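Local coordinates for YcgJ protein (Bacillus subtilis, PDB 1XXL) that probably acts as an S-adenosylmethionine-dependent methyltransferase of the Rossmann-like class, although its precise function is not known, at residues 214-217 and 221-224; 134-139 and 198-203; 89-94 and 108-113; 140-143 and 147-150; 72-77 and 81-86. One frame throughout, in Å; residues are numbered along the deposited sequence.

Interaction 1 of 5, residues 214-217 and 221-224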
# COMPACT_ATOMS: atom_id res chain seq x y z
N ILE A 214 -19.96 -8.69 0.61
CA ILE A 214 -20.73 -7.81 -0.26
C ILE A 214 -22.13 -7.60 0.30
O ILE A 214 -22.88 -8.56 0.53
CB ILE A 214 -20.77 -8.35 -1.70
CG1 ILE A 214 -19.37 -8.36 -2.29
CG2 ILE A 214 -21.65 -7.46 -2.61
CD1 ILE A 214 -19.30 -9.01 -3.73
N THR A 215 -22.46 -6.34 0.55
CA THR A 215 -23.79 -5.97 1.03
C THR A 215 -24.45 -5.06 -0.02
O THR A 215 -23.82 -4.10 -0.48
CB THR A 215 -23.72 -5.29 2.42
OG1 THR A 215 -23.16 -6.21 3.37
CG2 THR A 215 -25.11 -4.88 2.91
N LEU A 216 -25.69 -5.39 -0.39
CA LEU A 216 -26.45 -4.69 -1.44
C LEU A 216 -27.87 -4.34 -0.97
O LEU A 216 -28.44 -5.03 -0.12
CB LEU A 216 -26.58 -5.60 -2.68
CG LEU A 216 -25.30 -6.25 -3.23
CD1 LEU A 216 -25.61 -7.27 -4.30
CD2 LEU A 216 -24.38 -5.19 -3.76
N ASN A 217 -28.43 -3.27 -1.53
CA ASN A 217 -29.87 -2.99 -1.43
C ASN A 217 -30.66 -3.99 -2.28
O ASN A 217 -30.10 -4.61 -3.19
CB ASN A 217 -30.18 -1.58 -1.93
CG ASN A 217 -29.77 -0.50 -0.96
OD1 ASN A 217 -30.41 -0.31 0.07
ND2 ASN A 217 -28.72 0.25 -1.29
N GLN A 221 -28.43 -1.69 -5.65
CA GLN A 221 -27.50 -0.59 -5.35
C GLN A 221 -26.55 -1.07 -4.24
O GLN A 221 -27.02 -1.50 -3.17
CB GLN A 221 -28.27 0.66 -4.93
CG GLN A 221 -27.40 1.88 -4.61
CD GLN A 221 -26.74 2.51 -5.83
OE1 GLN A 221 -27.05 2.15 -6.97
NE2 GLN A 221 -25.83 3.45 -5.59
N PRO A 222 -25.22 -1.07 -4.50
CA PRO A 222 -24.32 -1.61 -3.48
C PRO A 222 -24.24 -0.72 -2.25
O PRO A 222 -24.39 0.50 -2.35
CB PRO A 222 -22.98 -1.69 -4.20
CG PRO A 222 -23.34 -1.61 -5.68
CD PRO A 222 -24.48 -0.68 -5.71
N ILE A 223 -23.98 -1.34 -1.10
CA ILE A 223 -23.87 -0.64 0.16
C ILE A 223 -22.45 -0.68 0.70
O ILE A 223 -21.89 0.35 1.07
CB ILE A 223 -24.87 -1.23 1.18
CG1 ILE A 223 -26.29 -0.86 0.74
CG2 ILE A 223 -24.60 -0.69 2.58
CD1 ILE A 223 -27.36 -1.69 1.41
N SER A 224 -21.88 -1.88 0.76
CA SER A 224 -20.55 -2.05 1.32
C SER A 224 -19.89 -3.34 0.83
O SER A 224 -20.54 -4.24 0.31
CB SER A 224 -20.61 -2.03 2.86
OG SER A 224 -21.40 -3.09 3.35

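Interaction 2 of 5, residues 134-139 and 198-203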
# COMPACT_ATOMS: atom_id res chain seq x y z
N ASP A 134 -9.05 -13.53 -6.96
CA ASP A 134 -7.94 -12.65 -7.35
C ASP A 134 -8.39 -11.69 -8.48
O ASP A 134 -8.32 -10.46 -8.39
CB ASP A 134 -6.79 -13.54 -7.81
CG ASP A 134 -5.59 -12.78 -8.29
OD1 ASP A 134 -4.47 -13.30 -8.05
OD2 ASP A 134 -5.74 -11.70 -8.90
N GLU A 135 -8.88 -12.29 -9.54
CA GLU A 135 -9.40 -11.58 -10.70
C GLU A 135 -10.61 -10.66 -10.35
O GLU A 135 -10.70 -9.52 -10.82
CB GLU A 135 -9.76 -12.68 -11.68
CG GLU A 135 -10.32 -12.36 -12.99
CD GLU A 135 -10.44 -13.67 -13.80
OE1 GLU A 135 -11.36 -13.75 -14.67
OE2 GLU A 135 -9.64 -14.63 -13.55
N PHE A 136 -11.51 -11.13 -9.49
CA PHE A 136 -12.71 -10.36 -9.13
C PHE A 136 -12.34 -9.03 -8.48
O PHE A 136 -12.82 -7.97 -8.87
CB PHE A 136 -13.60 -11.17 -8.18
CG PHE A 136 -14.81 -10.44 -7.74
CD1 PHE A 136 -14.80 -9.67 -6.57
CD2 PHE A 136 -15.98 -10.50 -8.48
CE1 PHE A 136 -15.93 -8.98 -6.18
CE2 PHE A 136 -17.10 -9.82 -8.08
CZ PHE A 136 -17.07 -9.06 -6.93
N VAL A 137 -11.46 -9.12 -7.49
CA VAL A 137 -11.07 -7.96 -6.74
C VAL A 137 -10.16 -7.03 -7.53
O VAL A 137 -10.27 -5.82 -7.40
CB VAL A 137 -10.49 -8.32 -5.35
CG1 VAL A 137 -9.11 -8.99 -5.44
CG2 VAL A 137 -10.45 -7.06 -4.45
N ASN A 138 -9.27 -7.59 -8.36
CA ASN A 138 -8.44 -6.74 -9.21
C ASN A 138 -9.25 -5.97 -10.25
O ASN A 138 -8.98 -4.76 -10.50
CB ASN A 138 -7.32 -7.54 -9.89
CG ASN A 138 -6.07 -7.60 -9.03
OD1 ASN A 138 -5.37 -6.61 -8.91
ND2 ASN A 138 -5.81 -8.75 -8.41
N HIS A 139 -10.22 -6.65 -10.85
CA HIS A 139 -11.15 -6.01 -11.78
C HIS A 139 -11.96 -4.92 -11.05
O HIS A 139 -12.10 -3.81 -11.57
CB HIS A 139 -12.08 -7.05 -12.43
CG HIS A 139 -12.93 -6.51 -13.53
ND1 HIS A 139 -12.39 -5.95 -14.68
CD2 HIS A 139 -14.27 -6.41 -13.67
CE1 HIS A 139 -13.37 -5.54 -15.47
NE2 HIS A 139 -14.52 -5.79 -14.87
N ILE A 198 -21.36 -1.78 -10.47
CA ILE A 198 -22.59 -2.28 -9.86
C ILE A 198 -22.91 -3.67 -10.41
O ILE A 198 -23.22 -4.57 -9.64
CB ILE A 198 -23.77 -1.29 -10.06
CG1 ILE A 198 -23.50 0.02 -9.27
CG2 ILE A 198 -25.06 -1.92 -9.62
CD1 ILE A 198 -24.43 1.21 -9.64
N THR A 199 -22.80 -3.84 -11.72
CA THR A 199 -23.00 -5.16 -12.36
C THR A 199 -22.02 -6.22 -11.81
O THR A 199 -22.41 -7.34 -11.53
CB THR A 199 -22.84 -5.07 -13.91
OG1 THR A 199 -23.81 -4.18 -14.44
CG2 THR A 199 -23.02 -6.42 -14.58
N HIS A 200 -20.76 -5.83 -11.67
CA HIS A 200 -19.70 -6.71 -11.15
C HIS A 200 -20.05 -7.22 -9.76
O HIS A 200 -19.97 -8.41 -9.48
CB HIS A 200 -18.38 -5.94 -11.13
CG HIS A 200 -17.17 -6.77 -10.87
ND1 HIS A 200 -16.83 -7.86 -11.65
CD2 HIS A 200 -16.20 -6.66 -9.93
CE1 HIS A 200 -15.71 -8.39 -11.19
NE2 HIS A 200 -15.30 -7.68 -10.15
N LEU A 201 -20.46 -6.30 -8.88
CA LEU A 201 -20.84 -6.64 -7.50
C LEU A 201 -22.13 -7.46 -7.44
O LEU A 201 -22.23 -8.40 -6.67
CB LEU A 201 -20.98 -5.35 -6.65
CG LEU A 201 -19.66 -4.61 -6.34
CD1 LEU A 201 -19.88 -3.17 -5.79
CD2 LEU A 201 -18.78 -5.41 -5.39
N ASN A 202 -23.11 -7.09 -8.26
CA ASN A 202 -24.39 -7.80 -8.28
C ASN A 202 -24.32 -9.19 -8.86
O ASN A 202 -25.13 -10.03 -8.50
CB ASN A 202 -25.43 -6.99 -9.08
CG ASN A 202 -26.14 -5.98 -8.21
OD1 ASN A 202 -25.72 -4.82 -8.12
ND2 ASN A 202 -27.18 -6.42 -7.53
N HIS A 203 -23.36 -9.43 -9.75
CA HIS A 203 -23.19 -10.75 -10.35
C HIS A 203 -22.06 -11.58 -9.70
O HIS A 203 -21.68 -12.62 -10.21
CB HIS A 203 -22.94 -10.59 -11.85
CG HIS A 203 -24.14 -10.09 -12.60
ND1 HIS A 203 -24.70 -8.86 -12.36
CD2 HIS A 203 -24.88 -10.66 -13.58
CE1 HIS A 203 -25.75 -8.70 -13.15
NE2 HIS A 203 -25.88 -9.77 -13.90

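Interaction 3 of 5, residues 89-94 and 108-113. With SO4 (sulfate ion), chain C.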
# COMPACT_ATOMS: atom_id res chain seq x y z
N ASP A 89 17.15 2.09 7.48
CA ASP A 89 16.87 1.18 8.56
C ASP A 89 15.47 0.62 8.41
O ASP A 89 15.21 -0.53 8.74
CB ASP A 89 16.98 1.93 9.91
CG ASP A 89 18.38 2.42 10.18
OD1 ASP A 89 18.67 3.63 9.98
OD2 ASP A 89 19.20 1.56 10.53
N ILE A 90 14.57 1.47 7.95
CA ILE A 90 13.17 1.11 7.79
C ILE A 90 12.69 1.67 6.46
O ILE A 90 13.03 2.81 6.09
CB ILE A 90 12.31 1.73 8.90
CG1 ILE A 90 12.79 1.27 10.29
CG2 ILE A 90 10.84 1.38 8.68
CD1 ILE A 90 12.26 2.10 11.45
N ILE A 91 11.92 0.86 5.74
CA ILE A 91 11.26 1.28 4.51
C ILE A 91 9.80 0.92 4.63
O ILE A 91 9.49 -0.20 4.98
CB ILE A 91 11.86 0.61 3.24
CG1 ILE A 91 13.36 0.93 3.13
CG2 ILE A 91 11.07 1.06 1.99
CD1 ILE A 91 14.07 0.16 2.05
N THR A 92 8.93 1.88 4.36
CA THR A 92 7.49 1.72 4.50
C THR A 92 6.83 1.92 3.15
O THR A 92 7.30 2.68 2.31
CB THR A 92 6.86 2.74 5.53
OG1 THR A 92 7.09 4.09 5.09
CG2 THR A 92 7.47 2.57 6.92
N CYS A 93 5.73 1.22 2.97
CA CYS A 93 4.98 1.28 1.74
C CYS A 93 3.53 0.97 2.12
O CYS A 93 3.23 -0.18 2.43
CB CYS A 93 5.56 0.25 0.74
SG CYS A 93 4.80 0.31 -0.86
N ARG A 94 2.68 1.99 2.14
CA ARG A 94 1.30 1.86 2.63
C ARG A 94 0.29 2.11 1.53
O ARG A 94 0.22 3.20 0.97
CB ARG A 94 1.04 2.80 3.80
CG ARG A 94 -0.33 2.55 4.48
CD ARG A 94 -0.45 3.28 5.82
NE ARG A 94 -0.36 4.73 5.64
CZ ARG A 94 -1.23 5.64 6.10
NH1 ARG A 94 -2.30 5.29 6.79
NH2 ARG A 94 -1.01 6.92 5.86
N ARG A 108 13.02 -5.59 -5.55
CA ARG A 108 14.44 -5.72 -5.76
C ARG A 108 15.15 -4.42 -5.31
O ARG A 108 16.19 -4.45 -4.65
CB ARG A 108 14.70 -6.06 -7.24
CG ARG A 108 16.09 -6.49 -7.61
CD ARG A 108 16.22 -6.71 -9.14
NE ARG A 108 14.97 -7.24 -9.71
CZ ARG A 108 14.60 -7.16 -10.99
NH1 ARG A 108 15.41 -6.63 -11.92
NH2 ARG A 108 13.42 -7.66 -11.37
N GLU A 109 14.56 -3.28 -5.66
CA GLU A 109 15.09 -1.97 -5.26
C GLU A 109 14.98 -1.73 -3.75
O GLU A 109 15.92 -1.23 -3.13
CB GLU A 109 14.39 -0.85 -6.04
CG GLU A 109 14.91 -0.64 -7.43
CD GLU A 109 16.33 -0.04 -7.46
OE1 GLU A 109 17.28 -0.84 -7.65
OE2 GLU A 109 16.51 1.20 -7.30
N VAL A 110 13.82 -2.08 -3.17
CA VAL A 110 13.62 -2.01 -1.74
C VAL A 110 14.70 -2.80 -1.02
O VAL A 110 15.35 -2.28 -0.12
CB VAL A 110 12.23 -2.52 -1.31
CG1 VAL A 110 12.17 -2.83 0.17
CG2 VAL A 110 11.17 -1.51 -1.68
N ALA A 111 14.92 -4.06 -1.43
CA ALA A 111 15.93 -4.89 -0.80
C ALA A 111 17.32 -4.28 -0.94
O ALA A 111 18.11 -4.33 0.02
CB ALA A 111 15.91 -6.33 -1.36
N ARG A 112 17.63 -3.71 -2.10
CA ARG A 112 18.95 -3.11 -2.34
C ARG A 112 19.25 -1.96 -1.37
O ARG A 112 20.31 -1.93 -0.76
CB ARG A 112 19.08 -2.62 -3.80
CG ARG A 112 20.37 -1.94 -4.08
CD ARG A 112 20.46 -1.49 -5.53
NE ARG A 112 19.61 -0.35 -5.79
CZ ARG A 112 19.86 0.90 -5.39
NH1 ARG A 112 20.94 1.16 -4.70
NH2 ARG A 112 19.03 1.87 -5.69
N VAL A 113 18.31 -1.03 -1.22
CA VAL A 113 18.51 0.17 -0.39
C VAL A 113 18.28 -0.05 1.11
O VAL A 113 18.64 0.81 1.92
CB VAL A 113 17.67 1.41 -0.88
CG1 VAL A 113 17.98 1.72 -2.32
CG2 VAL A 113 16.18 1.22 -0.69
S SO4 C . -3.95 8.75 7.48
O1 SO4 C . -2.74 9.04 8.24
O2 SO4 C . -4.93 9.79 7.75
O3 SO4 C . -4.46 7.44 7.87
O4 SO4 C . -3.67 8.73 6.03

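Interaction 4 of 5, residues 140-143 and 147-150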
# COMPACT_ATOMS: atom_id res chain seq x y z
N LEU A 140 -12.48 -5.22 -9.86
CA LEU A 140 -13.27 -4.23 -9.11
C LEU A 140 -12.47 -2.96 -8.89
O LEU A 140 -12.94 -1.86 -9.16
CB LEU A 140 -13.73 -4.78 -7.78
CG LEU A 140 -14.48 -3.84 -6.82
CD1 LEU A 140 -15.81 -3.37 -7.40
CD2 LEU A 140 -14.71 -4.56 -5.53
N ASN A 141 -11.24 -3.11 -8.43
CA ASN A 141 -10.40 -1.96 -8.13
C ASN A 141 -9.92 -1.20 -9.40
O ASN A 141 -9.83 0.04 -9.39
CB ASN A 141 -9.24 -2.39 -7.23
CG ASN A 141 -9.67 -2.57 -5.76
OD1 ASN A 141 -10.46 -1.80 -5.21
ND2 ASN A 141 -9.13 -3.58 -5.13
N ARG A 142 -9.66 -1.92 -10.49
CA ARG A 142 -9.29 -1.28 -11.76
C ARG A 142 -10.46 -0.48 -12.38
O ARG A 142 -10.25 0.55 -13.01
CB ARG A 142 -8.74 -2.30 -12.77
CG ARG A 142 -7.73 -1.71 -13.79
CD ARG A 142 -6.82 -2.86 -14.43
NE ARG A 142 -6.01 -3.70 -13.49
CZ ARG A 142 -6.12 -5.03 -13.30
NH1 ARG A 142 -7.05 -5.74 -13.94
NH2 ARG A 142 -5.32 -5.67 -12.45
N LEU A 143 -11.68 -0.97 -12.22
CA LEU A 143 -12.86 -0.27 -12.75
C LEU A 143 -12.97 1.10 -12.09
O LEU A 143 -13.30 2.10 -12.74
CB LEU A 143 -14.13 -1.08 -12.47
CG LEU A 143 -14.42 -2.27 -13.38
CD1 LEU A 143 -15.61 -3.05 -12.88
CD2 LEU A 143 -14.72 -1.79 -14.80
N SER A 147 -5.56 3.84 -12.44
CA SER A 147 -4.18 3.80 -11.96
C SER A 147 -3.77 2.41 -11.41
O SER A 147 -2.58 2.08 -11.32
CB SER A 147 -4.02 4.86 -10.87
OG SER A 147 -2.69 5.31 -10.84
N HIS A 148 -4.78 1.61 -11.04
CA HIS A 148 -4.59 0.29 -10.46
C HIS A 148 -3.87 -0.61 -11.45
O HIS A 148 -4.28 -0.72 -12.59
CB HIS A 148 -5.94 -0.34 -10.11
CG HIS A 148 -5.83 -1.64 -9.39
ND1 HIS A 148 -5.73 -1.72 -8.02
CD2 HIS A 148 -5.82 -2.92 -9.84
CE1 HIS A 148 -5.65 -2.99 -7.65
NE2 HIS A 148 -5.71 -3.74 -8.74
N VAL A 149 -2.78 -1.21 -11.01
CA VAL A 149 -2.02 -2.14 -11.86
C VAL A 149 -2.38 -3.55 -11.43
O VAL A 149 -3.01 -4.29 -12.17
CB VAL A 149 -0.49 -1.89 -11.78
CG1 VAL A 149 0.26 -2.95 -12.55
CG2 VAL A 149 -0.16 -0.48 -12.34
N ARG A 150 -1.98 -3.94 -10.22
CA ARG A 150 -2.34 -5.27 -9.72
C ARG A 150 -2.08 -5.33 -8.23
O ARG A 150 -1.07 -4.83 -7.78
CB ARG A 150 -1.54 -6.38 -10.43
CG ARG A 150 -1.69 -7.75 -9.75
CD ARG A 150 -1.03 -8.90 -10.46
NE ARG A 150 -1.08 -10.08 -9.61
CZ ARG A 150 -2.15 -10.84 -9.42
NH1 ARG A 150 -3.30 -10.56 -10.05
NH2 ARG A 150 -2.08 -11.89 -8.60
O HOH W 1 -4.43 -8.62 -12.07

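Interaction 5 of 5, residues 72-77 and 81-86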
# COMPACT_ATOMS: atom_id res chain seq x y z
N ARG A 72 11.68 14.91 4.36
CA ARG A 72 11.85 15.52 3.03
C ARG A 72 11.13 14.65 2.00
O ARG A 72 10.99 13.44 2.19
CB ARG A 72 13.35 15.70 2.69
CG ARG A 72 14.03 16.90 3.43
CD ARG A 72 15.45 17.25 2.87
NE ARG A 72 15.40 17.63 1.43
CZ ARG A 72 15.65 18.85 0.92
NH1 ARG A 72 16.05 19.86 1.68
NH2 ARG A 72 15.53 19.03 -0.39
N PHE A 73 10.65 15.28 0.93
CA PHE A 73 9.93 14.58 -0.13
C PHE A 73 10.61 14.83 -1.46
O PHE A 73 11.21 15.87 -1.70
CB PHE A 73 8.46 14.99 -0.16
CG PHE A 73 7.76 14.75 1.14
CD1 PHE A 73 7.68 15.76 2.10
CD2 PHE A 73 7.24 13.50 1.45
CE1 PHE A 73 7.10 15.55 3.32
CE2 PHE A 73 6.64 13.26 2.69
CZ PHE A 73 6.57 14.28 3.62
N GLN A 74 10.61 13.81 -2.30
CA GLN A 74 11.11 13.99 -3.65
C GLN A 74 10.31 13.15 -4.60
O GLN A 74 9.58 12.25 -4.18
CB GLN A 74 12.61 13.69 -3.72
CG GLN A 74 13.03 12.26 -3.45
CD GLN A 74 14.56 12.12 -3.52
OE1 GLN A 74 15.28 12.63 -2.67
NE2 GLN A 74 15.04 11.44 -4.54
N GLN A 75 10.41 13.49 -5.88
CA GLN A 75 9.74 12.73 -6.90
C GLN A 75 10.59 11.51 -7.27
O GLN A 75 11.80 11.59 -7.43
CB GLN A 75 9.47 13.58 -8.15
CG GLN A 75 8.68 12.82 -9.23
CD GLN A 75 8.34 13.69 -10.44
OE1 GLN A 75 9.01 14.69 -10.71
NE2 GLN A 75 7.29 13.31 -11.18
N GLY A 76 9.92 10.37 -7.41
CA GLY A 76 10.59 9.16 -7.88
C GLY A 76 9.66 7.97 -7.82
O GLY A 76 8.55 8.07 -7.30
N THR A 77 10.13 6.85 -8.36
CA THR A 77 9.38 5.60 -8.38
C THR A 77 10.17 4.51 -7.68
O THR A 77 11.39 4.54 -7.65
CB THR A 77 9.06 5.16 -9.82
OG1 THR A 77 10.28 4.97 -10.55
CG2 THR A 77 8.22 6.22 -10.53
N LEU A 81 14.94 3.57 -7.43
CA LEU A 81 15.30 4.41 -6.30
C LEU A 81 16.73 4.94 -6.50
O LEU A 81 17.64 4.17 -6.82
CB LEU A 81 15.22 3.63 -5.00
CG LEU A 81 13.83 3.11 -4.65
CD1 LEU A 81 13.93 2.18 -3.45
CD2 LEU A 81 12.87 4.27 -4.39
N PRO A 82 16.93 6.24 -6.29
CA PRO A 82 18.25 6.83 -6.51
C PRO A 82 19.28 6.62 -5.38
O PRO A 82 20.42 7.03 -5.53
CB PRO A 82 17.91 8.31 -6.67
CG PRO A 82 16.72 8.51 -5.71
CD PRO A 82 15.93 7.26 -5.91
N PHE A 83 18.89 5.96 -4.30
CA PHE A 83 19.65 5.97 -3.07
C PHE A 83 20.71 4.92 -3.11
O PHE A 83 20.59 3.97 -3.86
CB PHE A 83 18.72 5.76 -1.86
CG PHE A 83 17.59 6.74 -1.83
CD1 PHE A 83 17.83 8.08 -1.57
CD2 PHE A 83 16.30 6.34 -2.11
CE1 PHE A 83 16.80 9.01 -1.56
CE2 PHE A 83 15.26 7.26 -2.11
CZ PHE A 83 15.51 8.60 -1.84
N PRO A 84 21.76 5.07 -2.29
CA PRO A 84 22.82 4.06 -2.23
C PRO A 84 22.32 2.72 -1.65
O PRO A 84 21.33 2.69 -0.93
CB PRO A 84 23.83 4.67 -1.26
CG PRO A 84 23.48 6.08 -1.14
CD PRO A 84 22.03 6.19 -1.37
N ASP A 85 23.05 1.64 -1.93
CA ASP A 85 22.80 0.35 -1.30
C ASP A 85 22.83 0.51 0.21
O ASP A 85 23.56 1.35 0.74
CB ASP A 85 23.87 -0.68 -1.68
CG ASP A 85 23.96 -0.94 -3.18
OD1 ASP A 85 23.20 -0.37 -3.98
OD2 ASP A 85 24.83 -1.74 -3.57
N ASP A 86 22.06 -0.31 0.92
CA ASP A 86 22.14 -0.38 2.39
C ASP A 86 22.09 0.98 3.09
O ASP A 86 22.95 1.31 3.91
CB ASP A 86 23.42 -1.13 2.81
CG ASP A 86 23.55 -2.50 2.13
OD1 ASP A 86 22.82 -3.43 2.51
OD2 ASP A 86 24.37 -2.63 1.19

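Interaction 1 of 5, residues 214-217 and 221-224
N217 and I223 meet because both side chains start out beside their own backbone N: chi1 of -75° swings the N217 amide back over the opposite chain, and chi1 of -69° carries I223 CG1 and CD1 up beneath it. The two cross at about a right angle, with N217 ND2 3.4 Å from I223 CG1. The same ND2 donates to Q221 O at 3.1 Å from well above the carbonyl plane, whereas the backbone N of N217 reaches Q221 O at 2.8 Å from the other face, so one carbonyl is gripped twice by one residue. Were N217 replaced by alanine, Q221 O would keep the backbone donor of this residue alone, and I223 is likely to lose the amide that lies across it. The pairing is that of an antiparallel beta hairpin, strand 215-216 against the start of strand 222-236, interrupted by a classic beta bulge. Two residues of one chain, I223 and S224, stand against the single T215 of the other, and the bulge is helped by the helix-like psi of I223, -51°. T215 O therefore accepts two amides from the same face of its plane, I223 N at 2.8 Å and S224 N at 3.2 Å, while T215 N gives a nearly straight bond to S224 O. S224 OG comes within 3.3 Å of T215 CB. On the other face of the sheet L216 CD2 rests against P222 CB at 3.8 Å, and P222 also leans on I198 and L201 of helix 191-202.

Interaction 2 of 5, residues 134-139 and 198-203
The imidazole of H200 is held between two other rings, F136 lying over one face and H139 presenting an edge to the opposite one. Against F136 it forms an offset stack, centroids 4.1 Å apart and planes 18° from parallel; H200 NE2 sits over the rim of the phenyl ring, 3.3 Å from F136 CD2. On the far side the imidazoles of H139 and H200 meet edge-to-face, planes at 74°, with H139 CD2 3.5 Å from H200 CE1. The rotation of H200 is fixed by a third contact at its own edge. NE2 donates to F136 O at 2.8 Å, almost straight and in the ring plane, so F136 offers H200 both its ring and its carbonyl oxygen. That NE2 acts as donor implies it carries a proton. All three rings leave the backbone in the same way, CG opposite the backbone N; for H200 this sends the imidazole straight across to helix 131-144. L201 CD2 approaches F136 CZ obliquely, at 4.3 Å, while its side chain also packs on L140 and P222. The axes of the short helical segments 134-139 and 198-202 stay 11.1 Å apart and run nearly antiparallel, at 154°. The arrangement is an aromatic cluster bridging two widely spaced helices, with the imidazole of one reaching a backbone carbonyl of the other.

Interaction 3 of 5, residues 89-94 and 108-113
I91 reaches helix 103-113 with one methyl. Its chain stands extended, CG1 set opposite the carbonyl carbon and CD1 carried onward (chi2 171°), so that CD1 arrives 3.5 Å from V110 O, 4.0 Å from V110 CG1 and 3.6 Å from V113 CG2. V113 takes the rotamer that places CG2 between its own N and carbonyl carbon, and its side chain crosses that of I91 at about a right angle. V110 turns CG1 away from its N toward the same methyl. F120 of strand 118-125 and I28 of strand 24-28 touch both I91 and V110. On the helix, R112 pairs with E109 in a two-bond salt bridge, NE to OE1 at 3.0 Å and NH2 to OE2 at 3.1 Å. R94, at the far end of the strand, bends at chi3 (63°) and turns the edge of its guanidinium to a sulfate ion, probably from the crystallisation liquor. NH1 binds sulfate O3 and NH2 binds O4, while NE is held by T35 OG1. A methionine in its place removes all three donors and the positive charge, and would probably leave the anion and the T35 hydroxyl less firmly held. R94 is an S-adenosylmethionine-binding residue. The whole is a Rossmann-like strand and helix of the methyltransferase fold, in which apolar side chains join helix to sheet and the strand's C-terminal end delivers a residue to the cofactor site.

Interaction 4 of 5, residues 140-143 and 147-150
The loop after helix 131-144 folds back on the end of that helix, where R142 and N141 meet H148 and V149. N141 CB lies over one face of the H148 ring in a CH-pi contact, 3.8 Å from the centroid, while R142 NE approaches the edge of the same ring, 3.7 Å from H148 CD2. The R142 chain runs out and then bends at chi3 (-58°), which brings the guanidinium past the imidazole, the two planes 46° apart, to the carbonyl of V149. NH2 donates to V149 O at 2.7 Å; NE adds only a weak bond to the same oxygen. A water accepts from R142 NH2 at 3.1 Å and from R150 NH1 at 3.0 Å, bridging two like charges that stay apart. H148 NE2 is fixed by N138 one turn back along the helix, N141 ND2 by E151, and R150 forms salt bridges with E156 and D134. The loop is also joined by backbone hydrogen bonds of V149 and R150 to H98, while N141 leans on W183 of helix 180-187 and L227 of strand 222-236.

Interaction 5 of 5, residues 72-77 and 81-86
The two backbones do not pair: strand 72-75 and the irregular chain 81-86 come closest where T77 and L81 lie 6.4 Å apart between CA atoms, and Q74 spans the wider part by its side chain. Q74 CG stands between its backbone N and carbonyl carbon (chi1 65°), and the rest of the chain is extended, pushing the amide out toward the loop. There NE2 meets P82 CG at 3.6 Å and F83 CZ at 3.9 Å, the glutamine reaching in from the strand and the two rings from the loop. The amide comes to the F83 ring obliquely, the planes 47° apart. The loop supports itself as well, P82 CG sitting over the centre of the F83 ring, so proline and phenylalanine offer the amide one joint surface. Nearer the turn, L81 CD2 rests 3.6 Å from T77 O. F83 meets F88 edge-to-face and packs on I47 and V49 of strand 45-50, while L81 N is hydrogen-bonded to E109 OE2. T77 has its side chain about 4 Å from those of A51 and E79, residues assigned to S-adenosylmethionine binding. The chain here leaves the C-terminal end of a strand in a Rossmann-like sheet, the end at which such methyltransferases hold their cofactor.

Following the chain, interaction 5 closes the first loop, folding the segment after strand 71-75 back toward it. Interaction 3 follows, joining strand 88-94 to helix 103-113. The two touch: R112 and E109 of the helix hold D85 and L81 of the loop, which ties the loop after strand 71-75 to helix 103-113. Across the chain's centre, interaction 2 closes a long loop from helix 131-144 to helix 191-202, and the short return of interaction 4 falls within it, tied to it by the D134–R150 salt bridge. Interaction 1 comes last, its hairpin packing on helix 191-202 through P222. No two contacts cross; interactions 1, 3 and 5 share one sheet.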